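Local coordinates for sialyltransferase 0160 (Photobacterium damselae, PDB 4R84), which probably transfers sialic acid from CMP-sialic acid to galactoside acceptors, as a bacterial sialyltransferase of the GT-B structural group, at residues N204-F209 with G279-W284. Numbering follows the deposited sequence.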
ATOM      1  N   ASN A 204      -2.637  -0.509  -7.718  1.00 18.64           N
ATOM      2  CA  ASN A 204      -1.560   0.299  -8.270  1.00 17.42           C
ATOM      3  C   ASN A 204      -2.128   1.453  -9.090  1.00 20.14           C
ATOM      4  O   ASN A 204      -2.980   1.242  -9.946  1.00 18.56           O
ATOM      5  CB  ASN A 204      -0.687  -0.654  -9.111  1.00 20.14           C
ATOM      6  CG  ASN A 204       0.526  -0.010  -9.711  1.00 31.41           C
ATOM      7  OD1 ASN A 204       0.442   1.025 -10.354  1.00 30.41           O
ATOM      8  ND2 ASN A 204       1.672  -0.668  -9.554  1.00 29.09           N
ATOM      9  N   THR A 205      -1.699   2.683  -8.803  1.00 18.86           N
ATOM     10  CA  THR A 205      -2.298   3.840  -9.474  1.00 17.40           C
ATOM     11  C   THR A 205      -2.133   3.783 -11.000  1.00 18.29           C
ATOM     12  O   THR A 205      -3.090   4.016 -11.736  1.00 22.59           O
ATOM     13  CB  THR A 205      -1.695   5.156  -8.962  1.00 23.09           C
ATOM     14  OG1 THR A 205      -1.909   5.248  -7.554  1.00 21.02           O
ATOM     15  CG2 THR A 205      -2.348   6.345  -9.651  1.00 23.03           C
ATOM     16  N   ALA A 206      -0.921   3.493 -11.462  1.00 18.86           N
ATOM     17  CA  ALA A 206      -0.656   3.509 -12.906  1.00 21.91           C
ATOM     18  C   ALA A 206      -1.530   2.489 -13.637  1.00 27.31           C
ATOM     19  O   ALA A 206      -1.906   2.690 -14.793  1.00 27.65           O
ATOM     20  CB  ALA A 206       0.844   3.261 -13.191  1.00 23.71           C
ATOM     21  N   HIS A 207      -1.903   1.414 -12.950  1.00 21.52           N
ATOM     22  CA  HIS A 207      -2.607   0.342 -13.640  1.00 21.96           C
ATOM     23  C   HIS A 207      -4.009   0.111 -13.131  1.00 24.14           C
ATOM     24  O   HIS A 207      -4.569  -0.950 -13.352  1.00 23.94           O
ATOM     25  CB  HIS A 207      -1.787  -0.934 -13.538  1.00 36.43           C
ATOM     26  CG  HIS A 207      -0.446  -0.801 -14.186  1.00 47.76           C
ATOM     27  ND1 HIS A 207       0.686  -0.456 -13.481  1.00 51.55           N
ATOM     28  CD2 HIS A 207      -0.070  -0.892 -15.481  1.00 49.22           C
ATOM     29  CE1 HIS A 207       1.711  -0.379 -14.310  1.00 57.09           C
ATOM     30  NE2 HIS A 207       1.279  -0.638 -15.530  1.00 53.48           N
ATOM     31  N   VAL A 208      -4.585   1.125 -12.493  1.00 18.88           N
ATOM     32  CA  VAL A 208      -5.932   1.002 -11.955  1.00 16.83           C
ATOM     33  C   VAL A 208      -6.956   0.630 -13.034  1.00 21.57           C
ATOM     34  O   VAL A 208      -7.856  -0.185 -12.785  1.00 21.33           O
ATOM     35  CB  VAL A 208      -6.372   2.303 -11.225  1.00 19.55           C
ATOM     36  CG1 VAL A 208      -6.276   3.509 -12.149  1.00 19.91           C
ATOM     37  CG2 VAL A 208      -7.789   2.159 -10.677  1.00 16.76           C
ATOM     38  N   PHE A 209      -6.810   1.181 -14.240  1.00 22.72           N
ATOM     39  CA  PHE A 209      -7.799   0.915 -15.278  1.00 15.78           C
ATOM     40  C   PHE A 209      -7.687  -0.499 -15.843  1.00 18.42           C
ATOM     41  O   PHE A 209      -8.646  -1.031 -16.405  1.00 24.71           O
ATOM     42  CB  PHE A 209      -7.688   1.929 -16.427  1.00 24.61           C
ATOM     43  CG  PHE A 209      -8.829   1.837 -17.389  1.00 23.48           C
ATOM     44  CD1 PHE A 209     -10.084   2.294 -17.027  1.00 27.67           C
ATOM     45  CD2 PHE A 209      -8.659   1.271 -18.643  1.00 33.55           C
ATOM     46  CE1 PHE A 209     -11.151   2.193 -17.895  1.00 33.73           C
ATOM     47  CE2 PHE A 209      -9.723   1.171 -19.521  1.00 37.15           C
ATOM     48  CZ  PHE A 209     -10.972   1.631 -19.140  1.00 37.36           C
ATOM     49  N   GLY A 279      -7.084  10.252 -18.042  1.00 26.82           N
ATOM     50  CA  GLY A 279      -8.510  10.160 -17.804  1.00 30.95           C
ATOM     51  C   GLY A 279      -8.965   8.834 -17.241  1.00 26.94           C
ATOM     52  O   GLY A 279     -10.059   8.747 -16.673  1.00 27.34           O
ATOM     53  N   ASN A 280      -8.156   7.789 -17.377  1.00 23.10           N
ATOM     54  CA  ASN A 280      -8.569   6.517 -16.780  1.00 22.49           C
ATOM     55  C   ASN A 280      -7.847   6.280 -15.471  1.00 21.19           C
ATOM     56  O   ASN A 280      -7.991   5.222 -14.863  1.00 22.50           O
ATOM     57  CB  ASN A 280      -8.355   5.341 -17.752  1.00 27.19           C
ATOM     58  CG  ASN A 280      -6.890   5.031 -18.033  1.00 29.83           C
ATOM     59  OD1 ASN A 280      -6.017   5.179 -17.181  1.00 23.32           O
ATOM     60  ND2 ASN A 280      -6.627   4.544 -19.235  1.00 37.56           N
ATOM     61  N   ARG A 281      -7.071   7.276 -15.046  1.00 23.78           N
ATOM     62  CA  ARG A 281      -6.211   7.139 -13.877  1.00 22.48           C
ATOM     63  C   ARG A 281      -6.647   8.063 -12.736  1.00 21.26           C
ATOM     64  O   ARG A 281      -6.745   7.640 -11.586  1.00 23.16           O
ATOM     65  CB  ARG A 281      -4.749   7.444 -14.270  1.00 22.67           C
ATOM     66  CG  ARG A 281      -3.737   7.287 -13.140  1.00 21.85           C
ATOM     67  CD  ARG A 281      -2.290   7.519 -13.611  1.00 22.51           C
ATOM     68  NE  ARG A 281      -1.898   6.595 -14.676  1.00 21.87           N
ATOM     69  CZ  ARG A 281      -0.644   6.413 -15.094  1.00 30.95           C
ATOM     70  NH1 ARG A 281       0.364   7.086 -14.543  1.00 26.51           N
ATOM     71  NH2 ARG A 281      -0.390   5.545 -16.063  1.00 29.18           N
ATOM     72  N   TYR A 282      -6.899   9.327 -13.061  1.00 20.13           N
ATOM     73  CA  TYR A 282      -7.125  10.329 -12.028  1.00 18.78           C
ATOM     74  C   TYR A 282      -8.554  10.867 -12.015  1.00 17.60           C
ATOM     75  O   TYR A 282      -8.799  11.991 -11.578  1.00 22.20           O
ATOM     76  CB  TYR A 282      -6.130  11.489 -12.177  1.00 20.61           C
ATOM     77  CG  TYR A 282      -4.722  11.103 -11.797  1.00 20.72           C
ATOM     78  CD1 TYR A 282      -4.416  10.698 -10.503  1.00 18.92           C
ATOM     79  CD2 TYR A 282      -3.699  11.153 -12.730  1.00 21.75           C
ATOM     80  CE1 TYR A 282      -3.127  10.341 -10.154  1.00 23.38           C
ATOM     81  CE2 TYR A 282      -2.402  10.798 -12.394  1.00 21.79           C
ATOM     82  CZ  TYR A 282      -2.117  10.401 -11.113  1.00 19.09           C
ATOM     83  OH  TYR A 282      -0.831  10.050 -10.785  1.00 22.79           O
ATOM     84  N   ASN A 283      -9.496  10.054 -12.478  1.00 20.96           N
ATOM     85  CA  ASN A 283     -10.920  10.396 -12.387  1.00 17.07           C
ATOM     86  C   ASN A 283     -11.715   9.501 -11.440  1.00 19.44           C
ATOM     87  O   ASN A 283     -12.936   9.629 -11.346  1.00 23.55           O
ATOM     88  CB  ASN A 283     -11.573  10.332 -13.761  1.00 23.18           C
ATOM     89  CG  ASN A 283     -11.480  11.633 -14.508  1.00 29.81           C
ATOM     90  OD1 ASN A 283     -11.409  12.709 -13.904  1.00 29.12           O
ATOM     91  ND2 ASN A 283     -11.480  11.549 -15.833  1.00 24.33           N
ATOM     92  N   TRP A 284     -11.046   8.575 -10.765  1.00 20.98           N
ATOM     93  CA  TRP A 284     -11.778   7.618  -9.935  1.00 16.83           C
ATOM     94  C   TRP A 284     -12.460   8.298  -8.754  1.00 21.43           C
ATOM     95  O   TRP A 284     -13.533   7.863  -8.331  1.00 24.11           O
ATOM     96  CB  TRP A 284     -10.855   6.501  -9.467  1.00 19.12           C
ATOM     97  CG  TRP A 284     -10.520   5.598 -10.628  1.00 17.15           C
ATOM     98  CD1 TRP A 284      -9.492   5.744 -11.515  1.00 23.87           C
ATOM     99  CD2 TRP A 284     -11.240   4.434 -11.036  1.00 16.20           C
ATOM    100  NE1 TRP A 284      -9.533   4.738 -12.452  1.00 23.27           N
ATOM    101  CE2 TRP A 284     -10.607   3.923 -12.181  1.00 23.46           C
ATOM    102  CE3 TRP A 284     -12.380   3.773 -10.548  1.00 21.55           C
ATOM    103  CZ2 TRP A 284     -11.053   2.772 -12.839  1.00 23.20           C
ATOM    104  CZ3 TRP A 284     -12.826   2.635 -11.201  1.00 25.35           C
ATOM    105  CH2 TRP A 284     -12.161   2.144 -12.334  1.00 28.12           C
TER
HETATM  106  O   HOH W   1      -4.790   2.927 -15.423  1.00 26.14           O
HETATM  107  O   HOH W   2      -1.516   3.222 -17.544  1.00 45.96           O
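The type I beta turn T205-V208, with H207 at the N-cap of helix 208-211, leads out of strand 197-204 of the Rossmann-type sheet and packs, through T205, A206, V208 and F209, against the loop running up to strand 290-294. V208 fits into a corner made by N280 and W284. Its CG2, anti to the backbone N, lies over one face of the indole, 3.8 Å from the centroid of the five-membered ring in a CH-pi contact, while CG1 meets NE1 of W284 at 3.5 Å. That indole is fixed from within its own loop: W284 NE1 donates to N280 O at 2.9 Å, approaching from above the carbonyl plane. The F209 side chain crosses that of N280 at about a right angle, ring and amide planes only 5° apart, with F209 CG 3.6 Å from N280 CB. R281 crosses the T205 side chain at about a right angle, its CG touching T205 O and CG2, and then, bent at chi3 (-59°), lays its guanidinium over A206, whose CA sits 3.6 Å above the centre of one face.

Two waters bridge the segments, and both donate to A206 O. One also donates to N280 OD1 and accepts from F209 N at 2.9 Å, tying the first turn of the helix to the loop. The second, 2.8 Å from A206 O, accepts from R281 NH2 and lies in the plane of the guanidinium, at its edge.

V208 touches L232 and W284 touches I230, both of strand 225-233, the parallel neighbour of strand 197-204. Helix 252-267 packs on F209 and W284 through L263 and L267, whereas helix 237-246 borders T205, R281 and Y282.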